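Local coordinates for transcriptional regulator URE2 (Saccharomyces cerevisiae, PDB 1K0D), which represses nitrogen catabolite genes by holding two GATA transcriptional activators in the cytoplasm, and has glutathione-dependent peroxidase activity in its GST-like region, at residues A168-R173 against D202-L207; Y162-E166 against F237-W243; G128-I133 against E157-Y162. One frame throughout, in Å; residues are numbered along the deposited sequence.

Contact 1 of 3, residues A168-R173 against D202-L207; sequences ALAERR and DYPVWL
Arg172 and Arg173, neighbours on helix 148-176, both turn their guanidinium groups to backbone carbonyls of the irregular segment Asp202-Leu207, binding it where it returns to the all-helical C-terminal domain of a GST fold. Arg172 takes Leu207 O side-on, with NE and NH2 each 3.0 Å from that one oxygen. The two donors differ: NH2 lies in the carbonyl plane on a lone pair, whereas NE approaches from above it. The Arg172 chain runs past Trp206 O with CG and CD, and its bend at chi2 (-73°) turns CD and the guanidinium toward Leu207 O. Between the two arginines sits buried Val205, whose CG2 lies 3.6 Å from NH1 of Arg173. Deeper down, CD2 of Leu169 meets CD2 of Leu207 at 4.1 Å, and CB of Ala168 touches the same Leu207 methyl. Trp121 of helix 112-142 and Trp243 of helix 238-248 also pack on Leu207, extending this apolar layer into the helical bundle. NH2 of Arg173 makes a salt bridge to Glu239, while NH1 faces the loop: Arg173 NH1 to Tyr203 O measures 2.5 Å, so short that the exact placement is doubtful, with the oxygen at the guanidinium edge.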
loop_
_atom_site.group_PDB
_atom_site.type_symbol
_atom_site.label_atom_id
_atom_site.label_comp_id
_atom_site.label_asym_id
_atom_site.label_seq_id
_atom_site.Cartn_x
_atom_site.Cartn_y
_atom_site.Cartn_z
ATOM N N ALA B 168 -1.383 -12.142 -16.081
ATOM C CA ALA B 168 -0.667 -12.972 -15.121
ATOM C C ALA B 168 -1.388 -14.304 -14.901
ATOM O O ALA B 168 -0.753 -15.360 -14.858
ATOM C CB ALA B 168 -0.510 -12.232 -13.799
ATOM N N LEU B 169 -2.709 -14.255 -14.756
ATOM C CA LEU B 169 -3.478 -15.482 -14.547
ATOM C C LEU B 169 -3.402 -16.379 -15.785
ATOM O O LEU B 169 -3.276 -17.600 -15.673
ATOM C CB LEU B 169 -4.938 -15.152 -14.221
ATOM C CG LEU B 169 -5.189 -14.469 -12.872
ATOM C CD1 LEU B 169 -6.644 -14.027 -12.780
ATOM C CD2 LEU B 169 -4.838 -15.429 -11.733
ATOM N N ALA B 170 -3.478 -15.767 -16.962
ATOM C CA ALA B 170 -3.395 -16.504 -18.218
ATOM C C ALA B 170 -2.049 -17.216 -18.316
ATOM O O ALA B 170 -1.986 -18.384 -18.694
ATOM C CB ALA B 170 -3.568 -15.553 -19.397
ATOM N N GLU B 171 -0.972 -16.516 -17.972
ATOM C CA GLU B 171 0.363 -17.113 -18.029
ATOM C C GLU B 171 0.512 -18.274 -17.054
ATOM O O GLU B 171 1.188 -19.253 -17.361
ATOM C CB GLU B 171 1.438 -16.068 -17.736
ATOM C CG GLU B 171 1.532 -14.971 -18.779
ATOM C CD GLU B 171 2.622 -13.967 -18.457
ATOM O OE1 GLU B 171 3.806 -14.366 -18.436
ATOM O OE2 GLU B 171 2.293 -12.784 -18.221
ATOM N N ARG B 172 -0.108 -18.164 -15.881
ATOM C CA ARG B 172 -0.034 -19.234 -14.885
ATOM C C ARG B 172 -0.719 -20.483 -15.439
ATOM O O ARG B 172 -0.275 -21.606 -15.208
ATOM C CB ARG B 172 -0.742 -18.827 -13.594
ATOM C CG ARG B 172 -0.205 -17.586 -12.920
ATOM C CD ARG B 172 1.128 -17.832 -12.256
ATOM N NE ARG B 172 1.555 -16.634 -11.543
ATOM C CZ ARG B 172 1.864 -15.482 -12.133
ATOM N NH1 ARG B 172 1.800 -15.375 -13.457
ATOM N NH2 ARG B 172 2.223 -14.437 -11.399
ATOM N N ARG B 173 -1.810 -20.273 -16.165
ATOM C CA ARG B 173 -2.556 -21.373 -16.753
ATOM C C ARG B 173 -1.746 -22.021 -17.869
ATOM O O ARG B 173 -1.634 -23.245 -17.945
ATOM C CB ARG B 173 -3.885 -20.859 -17.293
ATOM C CG ARG B 173 -4.706 -21.903 -18.017
ATOM C CD ARG B 173 -6.180 -21.624 -17.817
ATOM N NE ARG B 173 -6.582 -21.978 -16.463
ATOM C CZ ARG B 173 -7.538 -21.362 -15.782
ATOM N NH1 ARG B 173 -7.836 -21.758 -14.556
ATOM N NH2 ARG B 173 -8.184 -20.339 -16.320
ATOM N N ASP B 202 -10.004 -25.513 -16.520
ATOM C CA ASP B 202 -10.797 -24.941 -15.436
ATOM C C ASP B 202 -10.117 -25.114 -14.082
ATOM O O ASP B 202 -10.652 -24.707 -13.050
ATOM C CB ASP B 202 -12.185 -25.583 -15.387
ATOM C CG ASP B 202 -13.040 -25.029 -14.256
ATOM O OD1 ASP B 202 -13.339 -23.814 -14.278
ATOM O OD2 ASP B 202 -13.404 -25.805 -13.344
ATOM N N TYR B 203 -8.942 -25.731 -14.085
ATOM C CA TYR B 203 -8.188 -25.931 -12.854
ATOM C C TYR B 203 -7.911 -24.553 -12.238
ATOM O O TYR B 203 -7.582 -23.603 -12.951
ATOM C CB TYR B 203 -6.874 -26.645 -13.170
ATOM C CG TYR B 203 -5.939 -26.779 -11.992
ATOM C CD1 TYR B 203 -6.199 -27.686 -10.963
ATOM C CD2 TYR B 203 -4.793 -25.987 -11.903
ATOM C CE1 TYR B 203 -5.334 -27.799 -9.870
ATOM C CE2 TYR B 203 -3.926 -26.093 -10.818
ATOM C CZ TYR B 203 -4.200 -26.998 -9.808
ATOM O OH TYR B 203 -3.331 -27.099 -8.746
ATOM N N PRO B 204 -8.050 -24.423 -10.909
ATOM C CA PRO B 204 -7.804 -23.138 -10.245
ATOM C C PRO B 204 -6.367 -22.639 -10.381
ATOM O O PRO B 204 -5.412 -23.379 -10.160
ATOM C CB PRO B 204 -8.191 -23.422 -8.795
ATOM C CG PRO B 204 -7.868 -24.869 -8.646
ATOM C CD PRO B 204 -8.407 -25.457 -9.925
ATOM N N VAL B 205 -6.230 -21.372 -10.751
ATOM C CA VAL B 205 -4.924 -20.753 -10.928
ATOM C C VAL B 205 -4.769 -19.561 -9.975
ATOM O O VAL B 205 -5.700 -18.780 -9.792
ATOM C CB VAL B 205 -4.748 -20.312 -12.395
ATOM C CG1 VAL B 205 -3.602 -19.353 -12.526
ATOM C CG2 VAL B 205 -4.489 -21.537 -13.262
ATOM N N TRP B 206 -3.591 -19.437 -9.366
ATOM C CA TRP B 206 -3.325 -18.365 -8.409
ATOM C C TRP B 206 -2.122 -17.512 -8.781
ATOM O O TRP B 206 -1.244 -17.949 -9.520
ATOM C CB TRP B 206 -3.118 -18.955 -7.011
ATOM C CG TRP B 206 -4.206 -19.893 -6.611
ATOM C CD1 TRP B 206 -4.124 -21.256 -6.520
ATOM C CD2 TRP B 206 -5.562 -19.551 -6.298
ATOM N NE1 TRP B 206 -5.344 -21.782 -6.169
ATOM C CE2 TRP B 206 -6.246 -20.759 -6.026
ATOM C CE3 TRP B 206 -6.268 -18.340 -6.222
ATOM C CZ2 TRP B 206 -7.601 -20.793 -5.683
ATOM C CZ3 TRP B 206 -7.614 -18.372 -5.881
ATOM C CH2 TRP B 206 -8.266 -19.592 -5.615
ATOM N N LEU B 207 -2.086 -16.295 -8.245
ATOM C CA LEU B 207 -1.014 -15.345 -8.521
ATOM C C LEU B 207 0.373 -15.747 -8.028
ATOM O O LEU B 207 1.364 -15.509 -8.719
ATOM C CB LEU B 207 -1.371 -13.974 -7.939
ATOM C CG LEU B 207 -2.558 -13.243 -8.576
ATOM C CD1 LEU B 207 -2.908 -12.014 -7.755
ATOM C CD2 LEU B 207 -2.206 -12.852 -9.999
#

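Contact 2 of 3, residues Y162-E166 against F237-W243; sequences YGVVE and FPEVYKW
Glu166 reaches from the side of helix 148-176 to the first turn of helix 238-248 and takes up two backbone N-H groups there with its carboxylate. OE1 of Glu166 accepts Glu239 N at 2.8 Å through its syn lone pair; OE2 of Glu166 accepts Val240 N, also at 2.8 Å, on the syn side but somewhat out of the carboxylate plane. CG stands anti to the backbone N (chi1 -179°) and the chain then bends at chi2, which swings both oxygens over the helix start. The axes of the short segments 162-166 and 238-243 approach to 9.0 Å at 74°, and the tight part of the contact fills their crossing. There Val165 CG1 lies over the face of the six-membered ring of Trp243 and 3.8 Å from CG2 of Val240, while CG1 of Val240 reaches the edge of the Tyr162 ring. Tyr162 CB sits almost centrally over the Phe237 ring, a CH-pi contact with 3.7 Å to the centroid. The outer side is looser: Pro238 is exposed, and the end of Glu239 leads away to Lys242 and to Arg173. With two backbone N-H groups and the positive end of a helix dipole before it, the Glu166 carboxylate is probably stabilised in its ionised form, and each of its oxygens takes one of the N-H groups of that first turn.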
loop_
_atom_site.group_PDB
_atom_site.type_symbol
_atom_site.label_atom_id
_atom_site.label_comp_id
_atom_site.label_asym_id
_atom_site.label_seq_id
_atom_site.Cartn_x
_atom_site.Cartn_y
_atom_site.Cartn_z
ATOM N N TYR B 162 -6.682 -4.370 -14.555
ATOM C CA TYR B 162 -7.328 -5.673 -14.608
ATOM C C TYR B 162 -6.698 -6.508 -15.712
ATOM O O TYR B 162 -6.653 -7.729 -15.628
ATOM C CB TYR B 162 -8.842 -5.543 -14.816
ATOM C CG TYR B 162 -9.596 -5.556 -13.500
ATOM C CD1 TYR B 162 -9.975 -4.372 -12.875
ATOM C CD2 TYR B 162 -9.860 -6.755 -12.846
ATOM C CE1 TYR B 162 -10.594 -4.379 -11.630
ATOM C CE2 TYR B 162 -10.479 -6.775 -11.598
ATOM C CZ TYR B 162 -10.843 -5.582 -10.995
ATOM O OH TYR B 162 -11.453 -5.596 -9.759
ATOM N N GLY B 163 -6.186 -5.838 -16.739
ATOM C CA GLY B 163 -5.530 -6.549 -17.821
ATOM C C GLY B 163 -4.231 -7.159 -17.317
ATOM O O GLY B 163 -3.828 -8.233 -17.762
ATOM N N VAL B 164 -3.567 -6.472 -16.385
ATOM C CA VAL B 164 -2.318 -6.976 -15.810
ATOM C C VAL B 164 -2.617 -8.259 -15.031
ATOM O O VAL B 164 -1.869 -9.237 -15.107
ATOM C CB VAL B 164 -1.675 -5.941 -14.851
ATOM C CG1 VAL B 164 -0.433 -6.525 -14.200
ATOM C CG2 VAL B 164 -1.318 -4.678 -15.620
ATOM N N VAL B 165 -3.715 -8.257 -14.287
ATOM C CA VAL B 165 -4.105 -9.436 -13.517
ATOM C C VAL B 165 -4.519 -10.578 -14.457
ATOM O O VAL B 165 -4.149 -11.738 -14.253
ATOM C CB VAL B 165 -5.283 -9.117 -12.565
ATOM C CG1 VAL B 165 -5.724 -10.375 -11.845
ATOM C CG2 VAL B 165 -4.861 -8.047 -11.556
ATOM N N GLU B 166 -5.288 -10.237 -15.486
ATOM C CA GLU B 166 -5.750 -11.219 -16.464
ATOM C C GLU B 166 -4.548 -11.911 -17.107
ATOM O O GLU B 166 -4.479 -13.138 -17.155
ATOM C CB GLU B 166 -6.584 -10.526 -17.547
ATOM C CG GLU B 166 -7.128 -11.466 -18.610
ATOM C CD GLU B 166 -8.261 -12.341 -18.099
ATOM O OE1 GLU B 166 -8.716 -13.230 -18.854
ATOM O OE2 GLU B 166 -8.706 -12.140 -16.947
ATOM N N PHE B 237 -12.760 -9.922 -18.736
ATOM C CA PHE B 237 -11.583 -10.593 -18.181
ATOM C C PHE B 237 -11.879 -12.011 -17.688
ATOM O O PHE B 237 -11.938 -12.265 -16.486
ATOM C CB PHE B 237 -10.996 -9.746 -17.041
ATOM C CG PHE B 237 -10.703 -8.321 -17.434
ATOM C CD1 PHE B 237 -11.618 -7.308 -17.168
ATOM C CD2 PHE B 237 -9.530 -8.000 -18.107
ATOM C CE1 PHE B 237 -11.369 -5.995 -17.571
ATOM C CE2 PHE B 237 -9.272 -6.690 -18.514
ATOM C CZ PHE B 237 -10.195 -5.685 -18.245
ATOM N N PRO B 238 -12.050 -12.958 -18.625
ATOM C CA PRO B 238 -12.346 -14.371 -18.358
ATOM C C PRO B 238 -11.564 -15.002 -17.202
ATOM O O PRO B 238 -12.156 -15.552 -16.274
ATOM C CB PRO B 238 -12.039 -15.038 -19.699
ATOM C CG PRO B 238 -12.442 -13.997 -20.671
ATOM C CD PRO B 238 -11.830 -12.748 -20.068
ATOM N N GLU B 239 -10.238 -14.940 -17.269
ATOM C CA GLU B 239 -9.402 -15.516 -16.215
ATOM C C GLU B 239 -9.705 -14.910 -14.837
ATOM O O GLU B 239 -9.805 -15.631 -13.842
ATOM C CB GLU B 239 -7.919 -15.323 -16.547
ATOM C CG GLU B 239 -7.390 -16.221 -17.657
ATOM C CD GLU B 239 -7.410 -17.696 -17.278
ATOM O OE1 GLU B 239 -6.899 -18.043 -16.191
ATOM O OE2 GLU B 239 -7.929 -18.511 -18.069
ATOM N N VAL B 240 -9.843 -13.590 -14.776
ATOM C CA VAL B 240 -10.143 -12.928 -13.508
ATOM C C VAL B 240 -11.492 -13.425 -13.019
ATOM O O VAL B 240 -11.726 -13.544 -11.817
ATOM C CB VAL B 240 -10.199 -11.386 -13.661
ATOM C CG1 VAL B 240 -10.718 -10.751 -12.381
ATOM C CG2 VAL B 240 -8.813 -10.849 -13.977
ATOM N N TYR B 241 -12.376 -13.737 -13.961
ATOM C CA TYR B 241 -13.701 -14.219 -13.610
ATOM C C TYR B 241 -13.658 -15.564 -12.891
ATOM O O TYR B 241 -14.276 -15.717 -11.838
ATOM C CB TYR B 241 -14.580 -14.334 -14.855
ATOM C CG TYR B 241 -15.998 -14.733 -14.522
ATOM C CD1 TYR B 241 -16.847 -13.850 -13.866
ATOM C CD2 TYR B 241 -16.468 -16.015 -14.806
ATOM C CE1 TYR B 241 -18.129 -14.228 -13.493
ATOM C CE2 TYR B 241 -17.752 -16.407 -14.435
ATOM C CZ TYR B 241 -18.573 -15.508 -13.779
ATOM O OH TYR B 241 -19.835 -15.888 -13.388
ATOM N N LYS B 242 -12.944 -16.539 -13.453
ATOM C CA LYS B 242 -12.849 -17.865 -12.827
ATOM C C LYS B 242 -12.221 -17.739 -11.439
ATOM O O LYS B 242 -12.715 -18.278 -10.450
ATOM C CB LYS B 242 -11.977 -18.810 -13.655
ATOM C CG LYS B 242 -12.415 -19.051 -15.084
ATOM C CD LYS B 242 -11.531 -20.134 -15.694
ATOM C CE LYS B 242 -11.537 -20.101 -17.207
ATOM N NZ LYS B 242 -10.811 -18.903 -17.710
ATOM N N TRP B 243 -11.103 -17.027 -11.413
ATOM C CA TRP B 243 -10.311 -16.751 -10.224
ATOM C C TRP B 243 -11.184 -16.193 -9.091
ATOM O O TRP B 243 -11.186 -16.718 -7.977
ATOM C CB TRP B 243 -9.231 -15.759 -10.650
ATOM C CG TRP B 243 -8.322 -15.217 -9.617
ATOM C CD1 TRP B 243 -7.372 -15.897 -8.914
ATOM C CD2 TRP B 243 -8.151 -13.836 -9.294
ATOM N NE1 TRP B 243 -6.602 -15.019 -8.185
ATOM C CE2 TRP B 243 -7.061 -13.747 -8.401
ATOM C CE3 TRP B 243 -8.809 -12.663 -9.680
ATOM C CZ2 TRP B 243 -6.611 -12.523 -7.888
ATOM C CZ3 TRP B 243 -8.362 -11.446 -9.170
ATOM C CH2 TRP B 243 -7.272 -11.388 -8.286
#

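Contact 3 of 3, residues G128-I133 against E157-Y162; sequences GHAPMI and EVRRVY
Helices 112-142 and 148-176 run nearly antiparallel here, the axes of segments 128-133 and 157-162 lying 9.4 Å apart at 157°, and the first is kinked where the nitrogens of Pro131, which has no N-H, and of Met132 make no bond to the preceding turn. The direct hydrogen bond across the pair joins His129 and Tyr162: NE2 of His129 donates to OH of Tyr162 at 2.9 Å, nearly straight (173°), with the oxygen in the imidazole plane. CG of His129 is anti to the backbone N, which carries the ring across toward helix 148-176. The rings meet obliquely, their planes at 62°. Beyond the segments ND1 of His129 bonds Gln125 and the Tyr162 hydroxyl bonds Asn223, so the pair belongs to a short polar chain within a buried interface. Ile133 lays CD1 over one face of the imidazole, toward its rim, and its CG1 is 3.9 Å from CG1 of Val158. The other Val158 methyl, CG2, lies against the Met132 backbone and 4.0 Å from Met132 CB. CG and SD of Met132 lie alongside the aliphatic part of Glu157, SD placed by the bend at chi2, with the two CG atoms 3.6 Å apart. Gly128 O, which receives no bond from Met132 N at the kink, is met by Val161 CG1 and by a water that bridges to OE1 of Glu157; the same carboxylate oxygen forms a salt bridge with Arg160 NH1. The His129 side chain comes about 7 Å from that of Asn30, a glutathione-binding residue. Trp222 of helix 220-223 packs on Ile133, and Ser127 of the second subunit on Pro131, so segment 128-133 touches both a short helix of its own domain and the dimer partner.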
loop_
_atom_site.group_PDB
_atom_site.type_symbol
_atom_site.label_atom_id
_atom_site.label_comp_id
_atom_site.label_asym_id
_atom_site.label_seq_id
_atom_site.Cartn_x
_atom_site.Cartn_y
_atom_site.Cartn_z
ATOM N N GLY B 128 -2.480 0.659 -6.705
ATOM C CA GLY B 128 -2.799 0.900 -8.104
ATOM C C GLY B 128 -4.193 0.509 -8.563
ATOM O O GLY B 128 -4.698 1.026 -9.555
ATOM N N HIS B 129 -4.812 -0.403 -7.828
ATOM C CA HIS B 129 -6.140 -0.922 -8.126
ATOM C C HIS B 129 -7.248 -0.162 -7.380
ATOM O O HIS B 129 -8.031 0.571 -7.994
ATOM C CB HIS B 129 -6.131 -2.417 -7.770
ATOM C CG HIS B 129 -7.464 -3.091 -7.828
ATOM N ND1 HIS B 129 -8.205 -3.368 -6.696
ATOM C CD2 HIS B 129 -8.144 -3.639 -8.865
ATOM C CE1 HIS B 129 -9.278 -4.062 -7.034
ATOM N NE2 HIS B 129 -9.265 -4.240 -8.344
ATOM N N ALA B 130 -7.293 -0.308 -6.060
ATOM C CA ALA B 130 -8.316 0.334 -5.250
ATOM C C ALA B 130 -8.413 1.851 -5.399
ATOM O O ALA B 130 -9.506 2.391 -5.568
ATOM C CB ALA B 130 -8.119 -0.036 -3.776
ATOM N N PRO B 131 -7.275 2.565 -5.333
ATOM C CA PRO B 131 -7.339 4.025 -5.469
ATOM C C PRO B 131 -7.974 4.470 -6.782
ATOM O O PRO B 131 -8.746 5.428 -6.811
ATOM C CB PRO B 131 -5.871 4.449 -5.366
ATOM C CG PRO B 131 -5.288 3.393 -4.466
ATOM C CD PRO B 131 -5.907 2.128 -5.009
ATOM N N MET B 132 -7.641 3.772 -7.862
ATOM C CA MET B 132 -8.162 4.101 -9.180
ATOM C C MET B 132 -9.657 3.817 -9.297
ATOM O O MET B 132 -10.399 4.595 -9.895
ATOM C CB MET B 132 -7.388 3.334 -10.256
ATOM C CG MET B 132 -5.913 3.712 -10.334
ATOM S SD MET B 132 -5.663 5.474 -10.714
ATOM C CE MET B 132 -5.248 6.125 -9.098
ATOM N N ILE B 133 -10.102 2.695 -8.745
ATOM C CA ILE B 133 -11.520 2.375 -8.788
ATOM C C ILE B 133 -12.223 3.482 -8.014
ATOM O O ILE B 133 -13.306 3.935 -8.391
ATOM C CB ILE B 133 -11.811 1.018 -8.134
ATOM C CG1 ILE B 133 -11.227 -0.106 -9.003
ATOM C CG2 ILE B 133 -13.318 0.838 -7.944
ATOM C CD1 ILE B 133 -11.326 -1.485 -8.360
ATOM N N GLU B 157 -7.769 3.271 -16.669
ATOM C CA GLU B 157 -6.712 2.760 -15.801
ATOM C C GLU B 157 -7.148 1.483 -15.095
ATOM O O GLU B 157 -6.360 0.542 -14.965
ATOM C CB GLU B 157 -6.296 3.821 -14.774
ATOM C CG GLU B 157 -5.188 3.377 -13.817
ATOM C CD GLU B 157 -3.891 2.978 -14.522
ATOM O OE1 GLU B 157 -2.986 2.452 -13.839
ATOM O OE2 GLU B 157 -3.770 3.189 -15.751
ATOM N N VAL B 158 -8.399 1.442 -14.648
ATOM C CA VAL B 158 -8.903 0.251 -13.976
ATOM C C VAL B 158 -8.915 -0.949 -14.929
ATOM O O VAL B 158 -8.561 -2.061 -14.530
ATOM C CB VAL B 158 -10.317 0.482 -13.397
ATOM C CG1 VAL B 158 -10.852 -0.806 -12.771
ATOM C CG2 VAL B 158 -10.255 1.572 -12.346
ATOM N N ARG B 159 -9.309 -0.732 -16.184
ATOM C CA ARG B 159 -9.316 -1.828 -17.162
ATOM C C ARG B 159 -7.883 -2.251 -17.426
ATOM O O ARG B 159 -7.600 -3.422 -17.672
ATOM C CB ARG B 159 -9.938 -1.402 -18.497
ATOM C CG ARG B 159 -11.444 -1.302 -18.502
ATOM C CD ARG B 159 -11.928 -1.000 -19.914
ATOM N NE ARG B 159 -13.035 -0.051 -19.905
ATOM C CZ ARG B 159 -14.296 -0.373 -19.657
ATOM N NH1 ARG B 159 -14.632 -1.628 -19.406
ATOM N NH2 ARG B 159 -15.217 0.571 -19.638
ATOM N N ARG B 160 -6.982 -1.279 -17.397
ATOM C CA ARG B 160 -5.577 -1.561 -17.622
ATOM C C ARG B 160 -5.033 -2.456 -16.502
ATOM O O ARG B 160 -4.400 -3.475 -16.772
ATOM C CB ARG B 160 -4.784 -0.252 -17.682
ATOM C CG ARG B 160 -3.284 -0.456 -17.823
ATOM C CD ARG B 160 -2.519 0.803 -17.486
ATOM N NE ARG B 160 -1.152 0.474 -17.116
ATOM C CZ ARG B 160 -0.721 0.308 -15.869
ATOM N NH1 ARG B 160 -1.541 0.454 -14.841
ATOM N NH2 ARG B 160 0.539 -0.037 -15.655
ATOM N N VAL B 161 -5.287 -2.091 -15.247
ATOM C CA VAL B 161 -4.779 -2.897 -14.144
ATOM C C VAL B 161 -5.420 -4.278 -14.137
ATOM O O VAL B 161 -4.772 -5.260 -13.767
ATOM C CB VAL B 161 -4.961 -2.196 -12.765
ATOM C CG1 VAL B 161 -4.156 -0.900 -12.743
ATOM C CG2 VAL B 161 -6.417 -1.908 -12.489
ATOM N N TYR B 162 -6.682 -4.370 -14.555
ATOM C CA TYR B 162 -7.328 -5.673 -14.608
ATOM C C TYR B 162 -6.698 -6.508 -15.712
ATOM O O TYR B 162 -6.653 -7.729 -15.628
ATOM C CB TYR B 162 -8.842 -5.543 -14.816
ATOM C CG TYR B 162 -9.596 -5.556 -13.500
ATOM C CD1 TYR B 162 -9.975 -4.372 -12.875
ATOM C CD2 TYR B 162 -9.860 -6.755 -12.846
ATOM C CE1 TYR B 162 -10.594 -4.379 -11.630
ATOM C CE2 TYR B 162 -10.479 -6.775 -11.598
ATOM C CZ TYR B 162 -10.843 -5.582 -10.995
ATOM O OH TYR B 162 -11.453 -5.596 -9.759
HETATM O O HOH W 1 -2.850 1.924 -11.398
#

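From the N terminus, the chain first forms the thioredoxin-like domain and then the helical domain that holds all three contacts. Contact 3 comes first, closing the hairpin of helices 112-142 and 148-176. Helix 148-176 then supplies one segment to each of the others. Contact 2 spans the longer loop, from 162-166 to the start of helix 238-248, and contact 1 closes a shorter one within it, bringing back the chain after the unmodelled residues 179-201. Contacts 2 and 3 are in series and share Tyr162; contacts 1 and 2 meet through the pair Arg173 and Glu239. Together they tie both long helices, the 202-207 loop and helix 238-248 into one bundle.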